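Local coordinates for testis-expressed protein 101 (Mus musculus, PDB 7BPS) that helps control sperm binding to the zona pellucida and sperm migration into the oviduct, probably through the adhesion molecule ADAM3, at residues C38-L43 against Y84-N89. Sequence-based numbering, arbitrary orientation.
Sequences CQETVL and YSNYCN. With NAG (2-acetamido-2-deoxy-beta-D-glucopyranose), chain D.
Glu40 faces Asn86 across two neighbouring antiparallel strands of the first Ly6/uPAR domain, a disulfide-braced three-finger fold, and sets its carboxylate between Asn86 and Tyr84. Its CB leaves the sheet on the face shared with Cys38, Val42, Tyr84, Asn86 and Cys88. CG of Glu40, turned between the backbone N and carbonyl carbon (chi1 54°), lies 3.7 Å from CB of Asn86 and also touches Tyr84 CE2. Beyond it the chain runs extended to CD and the two oxygens. OE1 of Glu40 takes two hydrogen bonds from opposite faces of the carboxylate plane: Tyr84 OH gives one at 2.9 Å on the anti side, and Asn86 ND2 gives the other from above, with OE1 close to the Asn86 amide plane. OE2 accepts from the backbone N of Lys96, so both oxygens of this buried acid are engaged, which probably favours its charged form. Paired backbone bonds join Cys38 with Cys88, Glu40 with Asn86 and Val42 with Tyr84. At the glycan-bearing end, Cys38 CB touches Cys88 SG (3.9 Å), while their disulfides run separately to Cys7 and Cys93; Asn89 next along carries the N-linked sugar. On the other face, Gln39 CB sits over the centre of the Tyr87 ring, 3.5 Å from its centroid, in a CH-pi contact. Beside it, Thr41 OG1 donates to Gln39 OE1 at 2.6 Å and lies 2.8 Å from Ser85 OG.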
loop_
_atom_site.group_PDB
_atom_site.type_symbol
_atom_site.label_atom_id
_atom_site.label_comp_id
_atom_site.label_asym_id
_atom_site.label_seq_id
_atom_site.Cartn_x
_atom_site.Cartn_y
_atom_site.Cartn_z
ATOM N N CYS A 38 -17.365 -8.268 6.316
ATOM C CA CYS A 38 -16.369 -7.221 6.627
ATOM C C CYS A 38 -15.060 -7.469 5.863
ATOM O O CYS A 38 -14.716 -8.630 5.568
ATOM C CB CYS A 38 -16.101 -7.218 8.119
ATOM S SG CYS A 38 -17.601 -7.125 9.129
ATOM N N GLN A 39 -14.310 -6.404 5.598
ATOM C CA GLN A 39 -12.892 -6.501 5.171
ATOM C C GLN A 39 -12.085 -5.417 5.887
ATOM O O GLN A 39 -12.675 -4.357 6.245
ATOM C CB GLN A 39 -12.766 -6.426 3.647
ATOM C CG GLN A 39 -13.166 -5.092 3.047
ATOM C CD GLN A 39 -12.076 -4.044 3.044
ATOM O OE1 GLN A 39 -10.883 -4.364 3.133
ATOM N NE2 GLN A 39 -12.489 -2.781 2.917
ATOM N N GLU A 40 -10.800 -5.705 6.117
ATOM C CA GLU A 40 -9.773 -4.710 6.502
ATOM C C GLU A 40 -8.598 -4.942 5.555
ATOM O O GLU A 40 -8.103 -6.088 5.484
ATOM C CB GLU A 40 -9.409 -4.836 7.982
ATOM C CG GLU A 40 -8.998 -6.244 8.375
ATOM C CD GLU A 40 -8.936 -6.537 9.865
ATOM O OE1 GLU A 40 -8.377 -7.600 10.202
ATOM O OE2 GLU A 40 -9.423 -5.708 10.673
ATOM N N THR A 41 -8.238 -3.924 4.779
ATOM C CA THR A 41 -7.152 -3.981 3.776
ATOM C C THR A 41 -6.260 -2.766 3.970
ATOM O O THR A 41 -6.791 -1.649 3.996
ATOM C CB THR A 41 -7.710 -3.998 2.355
ATOM O OG1 THR A 41 -8.573 -5.131 2.248
ATOM C CG2 THR A 41 -6.627 -4.048 1.298
ATOM N N VAL A 42 -4.957 -2.975 4.090
ATOM C CA VAL A 42 -3.979 -1.860 4.168
ATOM C C VAL A 42 -2.864 -2.137 3.179
ATOM O O VAL A 42 -2.447 -3.288 3.091
ATOM C CB VAL A 42 -3.460 -1.690 5.603
ATOM C CG1 VAL A 42 -2.826 -2.962 6.160
ATOM C CG2 VAL A 42 -2.523 -0.516 5.700
ATOM N N LEU A 43 -2.406 -1.104 2.481
ATOM C CA LEU A 43 -1.221 -1.125 1.592
ATOM C C LEU A 43 -0.239 -0.085 2.122
ATOM O O LEU A 43 -0.674 1.040 2.401
ATOM C CB LEU A 43 -1.659 -0.798 0.163
ATOM C CG LEU A 43 -0.554 -0.745 -0.887
ATOM C CD1 LEU A 43 0.257 -2.016 -0.948
ATOM C CD2 LEU A 43 -1.146 -0.468 -2.248
ATOM N N TYR A 84 -1.753 -6.167 3.669
ATOM C CA TYR A 84 -2.542 -7.115 4.486
ATOM C C TYR A 84 -4.023 -6.917 4.179
ATOM O O TYR A 84 -4.469 -5.764 4.235
ATOM C CB TYR A 84 -2.282 -6.856 5.962
ATOM C CG TYR A 84 -3.276 -7.498 6.888
ATOM C CD1 TYR A 84 -3.104 -8.790 7.367
ATOM C CD2 TYR A 84 -4.396 -6.802 7.277
ATOM C CE1 TYR A 84 -4.017 -9.351 8.244
ATOM C CE2 TYR A 84 -5.321 -7.354 8.136
ATOM C CZ TYR A 84 -5.129 -8.626 8.631
ATOM O OH TYR A 84 -6.064 -9.125 9.485
ATOM N N SER A 85 -4.741 -8.001 3.861
ATOM C CA SER A 85 -6.188 -8.000 3.552
ATOM C C SER A 85 -6.863 -9.179 4.256
ATOM O O SER A 85 -6.521 -10.361 3.985
ATOM C CB SER A 85 -6.430 -8.012 2.078
ATOM O OG SER A 85 -7.806 -7.747 1.780
ATOM N N ASN A 86 -7.788 -8.850 5.155
ATOM C CA ASN A 86 -8.584 -9.823 5.925
ATOM C C ASN A 86 -10.059 -9.576 5.612
ATOM O O ASN A 86 -10.614 -8.604 6.133
ATOM C CB ASN A 86 -8.285 -9.732 7.417
ATOM C CG ASN A 86 -9.240 -10.584 8.220
ATOM O OD1 ASN A 86 -9.850 -11.511 7.696
ATOM N ND2 ASN A 86 -9.443 -10.224 9.472
ATOM N N TYR A 87 -10.637 -10.432 4.777
ATOM C CA TYR A 87 -12.091 -10.586 4.572
ATOM C C TYR A 87 -12.631 -11.626 5.571
ATOM O O TYR A 87 -12.028 -12.699 5.724
ATOM C CB TYR A 87 -12.362 -10.980 3.127
ATOM C CG TYR A 87 -12.250 -9.848 2.146
ATOM C CD1 TYR A 87 -11.087 -9.109 2.029
ATOM C CD2 TYR A 87 -13.304 -9.523 1.312
ATOM C CE1 TYR A 87 -10.969 -8.081 1.105
ATOM C CE2 TYR A 87 -13.207 -8.491 0.386
ATOM C CZ TYR A 87 -12.033 -7.768 0.281
ATOM O OH TYR A 87 -11.933 -6.738 -0.613
ATOM N N CYS A 88 -13.722 -11.299 6.261
ATOM C CA CYS A 88 -14.248 -12.108 7.384
ATOM C C CYS A 88 -15.743 -11.830 7.564
ATOM O O CYS A 88 -16.195 -10.681 7.344
ATOM C CB CYS A 88 -13.487 -11.826 8.668
ATOM S SG CYS A 88 -13.648 -10.110 9.209
ATOM N N ASN A 89 -16.465 -12.865 7.980
ATOM C CA ASN A 89 -17.932 -12.956 7.821
ATOM C C ASN A 89 -18.617 -13.149 9.165
ATOM O O ASN A 89 -19.421 -14.058 9.264
ATOM C CB ASN A 89 -18.265 -14.095 6.872
ATOM C CG ASN A 89 -19.675 -13.974 6.367
ATOM O OD1 ASN A 89 -20.328 -12.969 6.649
ATOM N ND2 ASN A 89 -20.130 -14.991 5.649
HETATM C C1 NAG D . -21.448 -15.076 5.084
HETATM C C2 NAG D . -21.451 -16.035 3.932
HETATM C C3 NAG D . -22.819 -16.167 3.296
HETATM C C4 NAG D . -23.722 -16.660 4.421
HETATM C C5 NAG D . -23.709 -15.603 5.536
HETATM C C6 NAG D . -24.706 -15.867 6.668
HETATM C C7 NAG D . -19.150 -16.064 3.176
HETATM C C8 NAG D . -18.261 -15.670 2.032
HETATM N N2 NAG D . -20.423 -15.657 2.993
HETATM O O3 NAG D . -22.815 -17.095 2.199
HETATM O O4 NAG D . -25.055 -16.919 3.926
HETATM O O5 NAG D . -22.377 -15.531 6.070
HETATM O O6 NAG D . -24.708 -17.259 7.014
HETATM O O7 NAG D . -18.763 -16.707 4.180
#